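Local coordinates for protein halohydrin epoxidase A (Corynebacterium sp., PDB 4Z9F) that probably interconverts halohydrins and epoxides, releasing or taking up hydrogen halide, as a lyase built on a Rossmann-like fold akin to short-chain dehydrogenases, at residues 190-193 against 197-200; 199-204 against 208-213; 65-68 against 72-75; 5-10 against 111-116; 134-139 against 145-150. The protein carries 1 engineered substitution. All coordinates share one frame; numbering follows the deposited sequence.

Contact 1: residues 190-193 against 197-200; sequences DWEN and LRER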
# COMPACT_ATOMS: atom_id res chain seq x y z
N ASP C 190 -14.97 -26.56 -11.92
CA ASP C 190 -14.78 -26.51 -10.47
C ASP C 190 -15.97 -25.86 -9.79
O ASP C 190 -16.42 -26.32 -8.73
CB ASP C 190 -13.50 -25.75 -10.11
CG ASP C 190 -12.24 -26.57 -10.33
OD1 ASP C 190 -11.14 -26.02 -10.08
OD2 ASP C 190 -12.35 -27.75 -10.72
N TRP C 191 -16.47 -24.77 -10.36
CA TRP C 191 -17.66 -24.14 -9.80
C TRP C 191 -18.85 -25.09 -9.88
O TRP C 191 -19.67 -25.15 -8.95
CB TRP C 191 -17.98 -22.84 -10.54
CG TRP C 191 -19.17 -22.18 -9.94
CD1 TRP C 191 -20.46 -22.27 -10.36
CD2 TRP C 191 -19.18 -21.36 -8.77
NE1 TRP C 191 -21.28 -21.53 -9.54
CE2 TRP C 191 -20.52 -20.97 -8.54
CE3 TRP C 191 -18.19 -20.91 -7.89
CZ2 TRP C 191 -20.89 -20.15 -7.48
CZ3 TRP C 191 -18.56 -20.10 -6.83
CH2 TRP C 191 -19.90 -19.72 -6.64
N GLU C 192 -18.95 -25.83 -10.98
CA GLU C 192 -20.06 -26.75 -11.19
C GLU C 192 -19.99 -27.95 -10.26
O GLU C 192 -21.02 -28.42 -9.77
CB GLU C 192 -20.07 -27.22 -12.65
CG GLU C 192 -20.42 -26.14 -13.68
CD GLU C 192 -21.71 -25.41 -13.35
OE1 GLU C 192 -21.70 -24.16 -13.30
OE2 GLU C 192 -22.74 -26.09 -13.13
N ASN C 193 -18.78 -28.46 -10.00
CA ASN C 193 -18.64 -29.75 -9.32
C ASN C 193 -18.30 -29.66 -7.85
O ASN C 193 -18.64 -30.59 -7.10
CB ASN C 193 -17.56 -30.60 -9.99
CG ASN C 193 -17.93 -31.03 -11.38
OD1 ASN C 193 -19.11 -31.29 -11.67
ND2 ASN C 193 -16.94 -31.13 -12.25
N LEU C 197 -15.81 -24.81 -3.22
CA LEU C 197 -15.49 -23.54 -3.88
C LEU C 197 -16.61 -22.52 -3.68
O LEU C 197 -16.35 -21.36 -3.36
CB LEU C 197 -15.24 -23.77 -5.37
CG LEU C 197 -14.90 -22.54 -6.21
CD1 LEU C 197 -13.75 -21.73 -5.63
CD2 LEU C 197 -14.59 -22.92 -7.66
N ARG C 198 -17.86 -22.95 -3.88
CA ARG C 198 -18.99 -22.05 -3.66
C ARG C 198 -18.99 -21.49 -2.25
O ARG C 198 -19.26 -20.29 -2.05
CB ARG C 198 -20.30 -22.80 -3.93
CG ARG C 198 -20.37 -23.44 -5.29
CD ARG C 198 -21.73 -24.05 -5.52
NE ARG C 198 -21.82 -24.49 -6.90
CZ ARG C 198 -22.96 -24.70 -7.54
NH1 ARG C 198 -24.12 -24.51 -6.92
NH2 ARG C 198 -22.94 -25.11 -8.81
N GLU C 199 -18.73 -22.35 -1.26
CA GLU C 199 -18.69 -21.92 0.13
C GLU C 199 -17.61 -20.88 0.35
O GLU C 199 -17.83 -19.85 1.00
CB GLU C 199 -18.45 -23.12 1.04
CG GLU C 199 -19.65 -24.05 1.21
CD GLU C 199 -19.55 -24.86 2.50
OE1 GLU C 199 -18.52 -25.55 2.68
OE2 GLU C 199 -20.49 -24.80 3.32
N ARG C 200 -16.41 -21.14 -0.20
CA ARG C 200 -15.28 -20.24 -0.02
C ARG C 200 -15.54 -18.88 -0.67
O ARG C 200 -15.23 -17.83 -0.10
CB ARG C 200 -14.03 -20.90 -0.59
CG ARG C 200 -12.79 -20.04 -0.61
CD ARG C 200 -11.69 -20.76 -1.36
NE ARG C 200 -10.56 -19.90 -1.68
CZ ARG C 200 -9.68 -20.14 -2.64
NH1 ARG C 200 -9.80 -21.23 -3.40
NH2 ARG C 200 -8.67 -19.29 -2.85
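Trp-191 and Arg-198 join two short consecutive helices, 188-193 and 195-204, through a cation-pi stack combined with a side-on guanidinium grip on a backbone carbonyl. The pair belongs to the helical excursion that follows strand 170-177 of the Rossmann-like fold. Packing is close around the indole. Trp-191, with CG anti to its backbone N (chi1 -178°), reaches across to helix 195-204 and meets both Leu-197 and Arg-198 at roughly right angles. Arg-198 CG sits over the six-membered ring, 3.9 Å from its centroid, as a CH-pi contact. Farther along the extended arginine chain the guanidinium lies nearly flat on the indole, planes 19° apart, with CZ off-centre from the five-membered ring. Leu-197 comes to the ring obliquely, its CG 4.0 Å from Trp-191 CE3, while its CD2 rests on the backbone where Asp-190 joins Trp-191; Phe-186 and Leu-210 add to this inner side. The outer side is looser: Arg-198 is solvent-exposed, and Glu-192 OE2 stays 4.4 Å from Arg-198 NH2, beyond salt-bridge range. Trp-191 O, in the guanidinium plane, accepts Arg-198 NE at 3.0 Å almost straight and Arg-198 NH2 at 3.3 Å on a more bent line.

Contact 2: residues 199-204 against 208-213; sequences ERVERD and GRLGRP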
# COMPACT_ATOMS: atom_id res chain seq x y z
N GLU C 199 -18.73 -22.35 -1.26
CA GLU C 199 -18.69 -21.92 0.13
C GLU C 199 -17.61 -20.88 0.35
O GLU C 199 -17.83 -19.85 1.00
CB GLU C 199 -18.45 -23.12 1.04
CG GLU C 199 -19.65 -24.05 1.21
CD GLU C 199 -19.55 -24.86 2.50
OE1 GLU C 199 -18.52 -25.55 2.68
OE2 GLU C 199 -20.49 -24.80 3.32
N ARG C 200 -16.41 -21.14 -0.20
CA ARG C 200 -15.28 -20.24 -0.02
C ARG C 200 -15.54 -18.88 -0.67
O ARG C 200 -15.23 -17.83 -0.10
CB ARG C 200 -14.03 -20.90 -0.59
CG ARG C 200 -12.79 -20.04 -0.61
CD ARG C 200 -11.69 -20.76 -1.36
NE ARG C 200 -10.56 -19.90 -1.68
CZ ARG C 200 -9.68 -20.14 -2.64
NH1 ARG C 200 -9.80 -21.23 -3.40
NH2 ARG C 200 -8.67 -19.29 -2.85
N VAL C 201 -16.13 -18.89 -1.87
CA VAL C 201 -16.49 -17.65 -2.55
C VAL C 201 -17.51 -16.87 -1.74
O VAL C 201 -17.38 -15.66 -1.55
CB VAL C 201 -16.97 -17.95 -3.98
CG1 VAL C 201 -17.53 -16.69 -4.67
CG2 VAL C 201 -15.83 -18.51 -4.80
N GLU C 202 -18.54 -17.55 -1.19
CA GLU C 202 -19.50 -16.86 -0.35
C GLU C 202 -18.81 -16.20 0.84
O GLU C 202 -19.19 -15.11 1.27
CB GLU C 202 -20.58 -17.83 0.14
CG GLU C 202 -21.85 -17.17 0.70
CD GLU C 202 -21.66 -16.55 2.08
OE1 GLU C 202 -22.30 -15.50 2.34
OE2 GLU C 202 -20.88 -17.09 2.90
N ARG C 203 -17.78 -16.85 1.39
CA ARG C 203 -17.11 -16.32 2.56
C ARG C 203 -16.17 -15.17 2.22
O ARG C 203 -16.15 -14.15 2.93
CB ARG C 203 -16.33 -17.42 3.26
CG ARG C 203 -15.68 -16.99 4.57
CD ARG C 203 -14.82 -18.09 5.16
NE ARG C 203 -15.25 -19.42 4.71
CZ ARG C 203 -14.51 -20.22 3.95
NH1 ARG C 203 -13.31 -19.83 3.55
NH2 ARG C 203 -14.99 -21.41 3.58
N ASP C 204 -15.39 -15.32 1.14
CA ASP C 204 -14.24 -14.46 0.91
C ASP C 204 -14.45 -13.39 -0.15
O ASP C 204 -13.68 -12.43 -0.18
CB ASP C 204 -13.01 -15.31 0.53
CG ASP C 204 -12.52 -16.20 1.68
OD1 ASP C 204 -12.98 -16.01 2.83
OD2 ASP C 204 -11.68 -17.09 1.44
N GLY C 208 -19.64 -12.09 -4.24
CA GLY C 208 -20.42 -13.31 -4.07
C GLY C 208 -20.34 -14.30 -5.20
O GLY C 208 -21.06 -15.31 -5.17
N ARG C 209 -19.46 -14.09 -6.17
CA ARG C 209 -19.38 -14.94 -7.35
C ARG C 209 -18.00 -14.79 -7.97
O ARG C 209 -17.27 -13.84 -7.68
CB ARG C 209 -20.46 -14.58 -8.37
CG ARG C 209 -20.39 -13.11 -8.82
CD ARG C 209 -21.28 -12.88 -10.02
NE ARG C 209 -21.32 -11.48 -10.45
CZ ARG C 209 -20.43 -10.91 -11.25
NH1 ARG C 209 -19.40 -11.61 -11.72
NH2 ARG C 209 -20.57 -9.63 -11.61
N LEU C 210 -17.66 -15.72 -8.84
CA LEU C 210 -16.46 -15.57 -9.65
C LEU C 210 -16.61 -14.41 -10.63
O LEU C 210 -17.71 -14.12 -11.12
CB LEU C 210 -16.18 -16.85 -10.44
CG LEU C 210 -15.45 -18.00 -9.74
CD1 LEU C 210 -15.85 -18.17 -8.32
CD2 LEU C 210 -15.67 -19.29 -10.52
N GLY C 211 -15.49 -13.75 -10.93
CA GLY C 211 -15.49 -12.79 -12.02
C GLY C 211 -15.68 -13.50 -13.34
O GLY C 211 -15.11 -14.57 -13.58
N ARG C 212 -16.49 -12.92 -14.22
CA ARG C 212 -16.76 -13.56 -15.50
C ARG C 212 -15.66 -13.28 -16.52
O ARG C 212 -15.06 -12.20 -16.51
CB ARG C 212 -18.08 -13.07 -16.08
CG ARG C 212 -19.28 -13.29 -15.21
CD ARG C 212 -20.55 -13.09 -16.02
NE ARG C 212 -20.59 -11.77 -16.65
CZ ARG C 212 -21.14 -10.70 -16.10
NH1 ARG C 212 -21.72 -10.78 -14.91
NH2 ARG C 212 -21.11 -9.54 -16.75
N PRO C 213 -15.43 -14.22 -17.44
CA PRO C 213 -14.52 -13.94 -18.57
C PRO C 213 -14.82 -12.62 -19.26
O PRO C 213 -13.87 -11.86 -19.53
CB PRO C 213 -14.76 -15.14 -19.50
CG PRO C 213 -15.20 -16.23 -18.61
CD PRO C 213 -16.02 -15.57 -17.53
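A small apolar contact, partly buried, sets Val-201 of helix 195-204 against Gly-208, Arg-209 and Leu-210 in the loop running on to helix 213-224. The two methyls of Val-201 divide the work. CG1, anti to the backbone N (chi1 172°), lies against the loop backbone, 3.6 Å from Arg-209 N and 3.7 Å from Gly-208 C. CG2 meets the end of Leu-210, 3.5 Å from its CD1, the two side chains crossing at about a right angle; both also touch Trp-191, making one apolar cluster. Gly-208 has a positive phi (86°), a conformation glycine adopts readily. The arginines face other partners. Arg-209 NH1 bonds to the carbonyl O of the next residue, Leu-210, at 3.1 Å, with an N-H...O angle of 141°, while its NH2 forms a salt bridge to Glu-215. Glu-202, on the helix, pairs with Arg-167 of the second subunit, so subunit contacts border this corner. At the far end of the loop Arg-212 holds the N-cap position, and its backbone N bonds to Glu-215 OE2, holding the N-terminal end of helix 213-224. The whole is a helix-loop-helix link in the excursion after strand 170-177 of the Rossmann-like fold.

Contact 3: residues 65-68 against 72-75; sequences ATLQ and AIDT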
# COMPACT_ATOMS: atom_id res chain seq x y z
N ALA C 65 7.73 -11.18 -34.60
CA ALA C 65 6.82 -12.12 -35.24
C ALA C 65 5.42 -11.54 -35.40
O ALA C 65 4.77 -11.72 -36.44
CB ALA C 65 6.76 -13.43 -34.45
N THR C 66 4.93 -10.85 -34.37
CA THR C 66 3.64 -10.17 -34.49
C THR C 66 3.66 -9.16 -35.63
O THR C 66 2.67 -9.00 -36.35
CB THR C 66 3.27 -9.48 -33.18
OG1 THR C 66 3.33 -10.44 -32.11
CG2 THR C 66 1.87 -8.90 -33.26
N LEU C 67 4.78 -8.46 -35.80
CA LEU C 67 4.86 -7.39 -36.78
C LEU C 67 4.92 -7.93 -38.21
O LEU C 67 4.76 -7.14 -39.15
CB LEU C 67 6.06 -6.49 -36.50
CG LEU C 67 5.85 -5.14 -35.78
CD1 LEU C 67 4.38 -4.75 -35.61
CD2 LEU C 67 6.57 -5.10 -34.45
N GLN C 68 5.13 -9.23 -38.39
CA GLN C 68 4.95 -9.84 -39.70
C GLN C 68 3.49 -9.85 -40.14
O GLN C 68 3.21 -10.19 -41.29
CB GLN C 68 5.50 -11.27 -39.72
CG GLN C 68 7.02 -11.39 -39.63
CD GLN C 68 7.75 -11.03 -40.93
OE1 GLN C 68 7.47 -10.00 -41.56
NE2 GLN C 68 8.68 -11.89 -41.34
N ALA C 72 1.63 -2.00 -36.94
CA ALA C 72 1.92 -1.55 -35.58
C ALA C 72 1.09 -2.35 -34.58
O ALA C 72 -0.05 -2.73 -34.88
CB ALA C 72 1.61 -0.05 -35.41
N ILE C 73 1.67 -2.59 -33.41
CA ILE C 73 0.97 -3.26 -32.31
C ILE C 73 0.29 -2.19 -31.47
O ILE C 73 0.95 -1.27 -30.97
CB ILE C 73 1.94 -4.09 -31.46
CG1 ILE C 73 2.60 -5.18 -32.29
CG2 ILE C 73 1.21 -4.75 -30.27
CD1 ILE C 73 3.72 -5.88 -31.56
N ASP C 74 -1.03 -2.31 -31.30
CA ASP C 74 -1.80 -1.38 -30.48
C ASP C 74 -1.79 -1.79 -29.00
O ASP C 74 -1.71 -0.92 -28.13
CB ASP C 74 -3.25 -1.31 -30.99
CG ASP C 74 -4.18 -0.52 -30.06
OD1 ASP C 74 -4.44 0.68 -30.34
OD2 ASP C 74 -4.69 -1.11 -29.07
N THR C 75 -1.88 -3.09 -28.72
CA THR C 75 -1.98 -3.59 -27.36
C THR C 75 -1.22 -4.90 -27.23
O THR C 75 -1.31 -5.78 -28.11
CB THR C 75 -3.45 -3.80 -26.95
OG1 THR C 75 -4.14 -2.55 -26.99
CG2 THR C 75 -3.55 -4.41 -25.55
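Thr-66 and Leu-67 meet Ile-73 with no ring or other flat group between them, so the contact has no stacked faces, only methyls and methylenes fitted together. A planar group beside it is the carboxylate of Asp-74: Thr-75 OG1 donates to its OD2 at 2.6 Å from the anti side, 27° out of the carboxylate plane. Tyr-26 OH also bonds to OD2, and Arg-226 forms a salt bridge with OD1, so both carboxylate oxygens are held. In the apolar part Ile-73 is the hub. Its CG1, anti to the carbonyl carbon (chi1 -61°), projects toward the helix, where Leu-67 CD1 comes to 3.8 Å and Thr-66 CG2 to 3.9 Å of it. Both side chains cross the isoleucine at about a right angle. The end of the isoleucine, CD1, touches both, 3.9 Å from Thr-66 CG2 and 4.1 Å from Leu-67 CD2. This is the turn from helix to strand that finishes a beta-alpha-beta crossover of the Rossmann-like fold: the chain leaves edge strand 52-53, runs through helix 62-67 and enters the sheet as strand 73-79, next to strand 3-6. Leu-67 CD1 also lies over the backbone of Ala-72, 4.0 Å from its CA. With OG1 beside its backbone N and bonded to Leu-62 O, Thr-66 turns its methyl to Ile-73. The same side chain reaches Ile-3 and Leu-5 of the neighbouring strand.

Contact 4: residues 5-10 against 111-116; sequences LVTHAR and ILLLQS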
# COMPACT_ATOMS: atom_id res chain seq x y z
N LEU C 5 -1.29 -8.45 -29.37
CA LEU C 5 -0.50 -9.63 -29.06
C LEU C 5 -0.94 -10.12 -27.68
O LEU C 5 -1.03 -9.32 -26.74
CB LEU C 5 0.99 -9.32 -29.07
CG LEU C 5 1.92 -10.38 -28.47
CD1 LEU C 5 1.86 -11.70 -29.25
CD2 LEU C 5 3.35 -9.86 -28.39
N VAL C 6 -1.27 -11.41 -27.58
CA VAL C 6 -1.69 -12.04 -26.33
C VAL C 6 -0.80 -13.26 -26.12
O VAL C 6 -0.77 -14.16 -26.97
CB VAL C 6 -3.17 -12.45 -26.34
CG1 VAL C 6 -3.52 -13.21 -25.05
CG2 VAL C 6 -4.08 -11.24 -26.56
N THR C 7 -0.09 -13.30 -25.00
CA THR C 7 0.74 -14.45 -24.72
C THR C 7 -0.08 -15.52 -23.98
O THR C 7 -1.16 -15.24 -23.44
CB THR C 7 1.96 -14.06 -23.90
OG1 THR C 7 1.53 -13.47 -22.67
CG2 THR C 7 2.80 -13.05 -24.67
N HIS C 8 0.43 -16.74 -23.99
CA HIS C 8 -0.20 -17.89 -23.33
C HIS C 8 -1.71 -17.90 -23.56
O HIS C 8 -2.51 -17.98 -22.62
CB HIS C 8 0.15 -17.90 -21.85
CG HIS C 8 1.61 -18.04 -21.57
ND1 HIS C 8 2.29 -19.22 -21.72
CD2 HIS C 8 2.53 -17.13 -21.15
CE1 HIS C 8 3.56 -19.04 -21.40
NE2 HIS C 8 3.73 -17.78 -21.05
N ALA C 9 -2.09 -17.83 -24.84
CA ALA C 9 -3.46 -17.51 -25.22
C ALA C 9 -4.48 -18.55 -24.76
O ALA C 9 -5.68 -18.24 -24.73
CB ALA C 9 -3.56 -17.34 -26.74
N ARG C 10 -4.06 -19.76 -24.42
CA ARG C 10 -5.00 -20.79 -24.02
C ARG C 10 -5.16 -20.90 -22.51
O ARG C 10 -5.88 -21.79 -22.04
CB ARG C 10 -4.57 -22.13 -24.61
CG ARG C 10 -4.50 -22.07 -26.14
CD ARG C 10 -3.92 -23.33 -26.72
NE ARG C 10 -4.89 -24.42 -26.73
CZ ARG C 10 -4.69 -25.58 -27.35
NH1 ARG C 10 -3.56 -25.78 -28.01
NH2 ARG C 10 -5.62 -26.52 -27.31
N ILE C 111 9.75 -9.35 -18.68
CA ILE C 111 10.75 -8.30 -18.84
C ILE C 111 11.39 -8.37 -20.23
O ILE C 111 11.54 -7.35 -20.91
CB ILE C 111 11.81 -8.40 -17.73
CG1 ILE C 111 11.27 -7.80 -16.44
CG2 ILE C 111 13.09 -7.67 -18.15
CD1 ILE C 111 12.16 -8.04 -15.24
N LEU C 112 11.78 -9.57 -20.66
CA LEU C 112 12.37 -9.72 -21.99
C LEU C 112 11.38 -9.34 -23.08
O LEU C 112 11.77 -8.76 -24.10
CB LEU C 112 12.87 -11.16 -22.20
CG LEU C 112 14.05 -11.63 -21.35
CD1 LEU C 112 14.47 -13.03 -21.75
CD2 LEU C 112 15.23 -10.67 -21.45
N LEU C 113 10.10 -9.69 -22.90
CA LEU C 113 9.08 -9.27 -23.85
C LEU C 113 8.96 -7.75 -23.89
O LEU C 113 9.01 -7.14 -24.96
CB LEU C 113 7.74 -9.90 -23.50
CG LEU C 113 6.51 -9.37 -24.25
CD1 LEU C 113 6.65 -9.64 -25.74
CD2 LEU C 113 5.25 -10.02 -23.73
N LEU C 114 8.80 -7.12 -22.72
CA LEU C 114 8.70 -5.66 -22.67
C LEU C 114 9.94 -5.00 -23.27
O LEU C 114 9.82 -4.02 -24.01
CB LEU C 114 8.48 -5.19 -21.23
CG LEU C 114 8.45 -3.68 -20.99
CD1 LEU C 114 7.27 -3.02 -21.69
CD2 LEU C 114 8.45 -3.36 -19.50
N GLN C 115 11.14 -5.51 -22.94
CA GLN C 115 12.37 -4.92 -23.46
C GLN C 115 12.35 -4.88 -24.98
O GLN C 115 12.67 -3.86 -25.59
CB GLN C 115 13.60 -5.71 -22.96
CG GLN C 115 14.94 -5.21 -23.51
CD GLN C 115 16.15 -6.05 -23.04
OE1 GLN C 115 16.18 -7.27 -23.21
NE2 GLN C 115 17.16 -5.37 -22.48
N SER C 116 11.98 -6.01 -25.60
CA SER C 116 11.92 -6.11 -27.06
C SER C 116 10.85 -5.22 -27.66
O SER C 116 10.93 -4.88 -28.84
CB SER C 116 11.66 -7.57 -27.47
OG SER C 116 10.30 -7.93 -27.24
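Leu-113, whose side chain reaches Leu-5 and Thr-7, has its carbonyl O taken by Ser-116 OG at 2.7 Å. The hydroxyl approaches with a C=O...O angle of 127°, tilted 22° from the carbonyl plane, an intrahelical bond that turns the serine hydroxyl to the backbone one turn earlier. Between the two segments the contact is apolar. Leu-113, CG anti to the backbone N (chi1 170°), points from helix 96-123 to the sheet and forks over two residues of the first strand and its exit. CD2 meets Thr-7 CG2 tip to tip at 4.0 Å, and CD1 lies 4.2 Å from Leu-5 CD2. Thr-7 can offer a methyl because its OG1 stands between the backbone N and the carbonyl carbon and bonds to Asn-79 N, at the end of strand 73-79. Val-63 and Leu-62 of helix 62-67, with Ile-76 and Ser-78, close in around the same spot. The helix also serves the assembly: Gln-115 NE2 bonds to Ile-91 O and Thr-94 O of the third subunit. The arrangement is the first strand of a Rossmann-like fold packed against the long helix 96-123. Where short-chain dehydrogenases carry a glycine-rich nucleotide loop after this strand, the chain here reads Thr-7, His-8, Ala-9, Arg-10, consistent with an enzyme that works without such a cofactor. Methyl contacts carry no directional bond, so the fit between helix and strand rests on shape and burial, while the hydroxyls of Thr-7 and Ser-116 bond to backbone atoms.

Contact 5: residues 134-139 against 145-150; sequences SSVGKK and PLYGPA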
# COMPACT_ATOMS: atom_id res chain seq x y z
N SER C 134 -1.37 -11.16 -10.50
CA SER C 134 -2.14 -11.92 -9.52
C SER C 134 -2.45 -10.99 -8.36
O SER C 134 -1.76 -9.99 -8.16
CB SER C 134 -1.37 -13.14 -9.02
OG SER C 134 -2.09 -13.75 -7.97
N SER C 135 -3.49 -11.33 -7.59
CA SER C 135 -3.74 -10.56 -6.38
C SER C 135 -2.51 -10.56 -5.48
O SER C 135 -2.25 -9.57 -4.77
CB SER C 135 -4.95 -11.12 -5.63
OG SER C 135 -4.67 -12.40 -5.10
N VAL C 136 -1.73 -11.65 -5.49
CA VAL C 136 -0.54 -11.71 -4.63
C VAL C 136 0.58 -10.83 -5.14
O VAL C 136 1.62 -10.74 -4.49
CB VAL C 136 -0.00 -13.15 -4.44
CG1 VAL C 136 -1.04 -14.01 -3.73
CG2 VAL C 136 0.43 -13.78 -5.77
N GLY C 137 0.40 -10.18 -6.29
CA GLY C 137 1.33 -9.12 -6.64
C GLY C 137 1.28 -7.93 -5.70
O GLY C 137 2.21 -7.12 -5.69
N LYS C 138 0.21 -7.82 -4.90
CA LYS C 138 0.04 -6.71 -3.97
C LYS C 138 -0.21 -7.19 -2.54
O LYS C 138 0.18 -6.50 -1.59
CB LYS C 138 -1.10 -5.81 -4.42
CG LYS C 138 -0.69 -4.83 -5.51
CD LYS C 138 0.07 -3.66 -4.91
CE LYS C 138 0.58 -2.72 -5.99
NZ LYS C 138 1.45 -1.66 -5.41
N LYS C 139 -0.87 -8.33 -2.35
CA LYS C 139 -1.23 -8.81 -1.02
C LYS C 139 -0.80 -10.26 -0.88
O LYS C 139 -1.26 -11.13 -1.65
CB LYS C 139 -2.73 -8.64 -0.75
CG LYS C 139 -3.18 -8.89 0.72
CD LYS C 139 -3.56 -10.35 0.93
CE LYS C 139 -4.94 -10.69 0.34
NZ LYS C 139 -5.10 -12.14 -0.02
N PRO C 145 4.56 -18.50 -1.53
CA PRO C 145 5.77 -17.78 -1.11
C PRO C 145 6.85 -17.66 -2.18
O PRO C 145 7.86 -16.98 -1.93
CB PRO C 145 6.28 -18.62 0.07
CG PRO C 145 5.87 -20.03 -0.31
CD PRO C 145 4.60 -19.92 -1.11
N LEU C 146 6.70 -18.31 -3.32
CA LEU C 146 7.61 -18.11 -4.45
C LEU C 146 6.92 -17.44 -5.61
O LEU C 146 7.49 -16.53 -6.23
CB LEU C 146 8.20 -19.45 -4.90
CG LEU C 146 9.04 -20.15 -3.84
CD1 LEU C 146 9.44 -21.54 -4.30
CD2 LEU C 146 10.27 -19.31 -3.51
N TYR C 147 5.69 -17.88 -5.89
CA TYR C 147 4.82 -17.27 -6.89
C TYR C 147 4.50 -15.82 -6.56
O TYR C 147 4.45 -14.97 -7.45
CB TYR C 147 3.53 -18.10 -6.97
CG TYR C 147 2.44 -17.69 -7.93
CD1 TYR C 147 1.34 -16.97 -7.49
CD2 TYR C 147 2.45 -18.11 -9.25
CE1 TYR C 147 0.30 -16.63 -8.35
CE2 TYR C 147 1.42 -17.77 -10.12
CZ TYR C 147 0.35 -17.04 -9.66
OH TYR C 147 -0.69 -16.70 -10.51
N GLY C 148 4.26 -15.51 -5.28
CA GLY C 148 4.00 -14.15 -4.87
C GLY C 148 5.14 -13.21 -5.22
O GLY C 148 4.93 -12.20 -5.91
N PRO C 149 6.35 -13.49 -4.72
CA PRO C 149 7.51 -12.66 -5.10
C PRO C 149 7.64 -12.43 -6.60
O PRO C 149 7.87 -11.29 -7.03
CB PRO C 149 8.68 -13.45 -4.52
CG PRO C 149 8.11 -14.02 -3.26
CD PRO C 149 6.68 -14.40 -3.61
N ALA C 150 7.49 -13.48 -7.40
CA ALA C 150 7.61 -13.32 -8.85
C ALA C 150 6.52 -12.40 -9.41
O ALA C 150 6.80 -11.56 -10.28
CB ALA C 150 7.59 -14.69 -9.52
O HOH W 1 -2.72 -16.06 -9.21
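Tyr-147 lies beside Ser-134 and Val-136, and each meets its ring differently. Ser-134 OG comes to the ring's edge, near its plane, 3.8 Å from Tyr-147 CE1. Val-136 crosses the tyrosine at about a right angle, its CG2 reaching Tyr-147 CD1 obliquely at 3.7 Å. That methyl stands between the valine's own backbone N and carbonyl carbon, and it also presses on the helix start, 3.7 Å from Gly-148 CA. With CG anti to its backbone N (chi1 180°), the tyrosine extends from the first turn of helix 147-165, which brings its OH within 3.9 Å of Ser-134 CB. The two hydroxyls do not bond directly; one water joins them, 2.7 Å from Ser-134 OG and 2.5 Å from Tyr-147 OH. Ser-134 OG also accepts from Val-136 N at 3.3 Å with an N-H...O angle of 161°, an ST turn that opens the short 3-10 segment 135-137. Arg-151, one helical turn on, donates from NH1 to Tyr-147 OH and also touches Ser-134. A serine after strand 127-132, with a tyrosine and an arginine four residues apart on the next helix, is consistent with the Ser-Tyr-Arg catalytic triad of halohydrin dehalogenases, with an ordered water bridging serine and tyrosine.

From the N terminus, strand 3-6 opens contact 4, which closes a hundred residues later on helix 96-123. Contact 3 falls wholly within that span, closing the short turn from helix 62-67 into strand 73-79; the two meet where strands 73-79 and 3-6 pair, Thr-75 O lying 3.0 Å from Leu-5 N in a probable hydrogen bond. Contact 5 follows in series, bridging the loop between strand 127-132 and helix 147-165. Contact 1 then ties helix 188-193 to helix 195-204, and contact 2 ties the latter to the loop before helix 213-224; they share residues 199-200 and touch through Trp-191. Both lie across the chain's centre from contact 3, centres about 39 and 36 Å away.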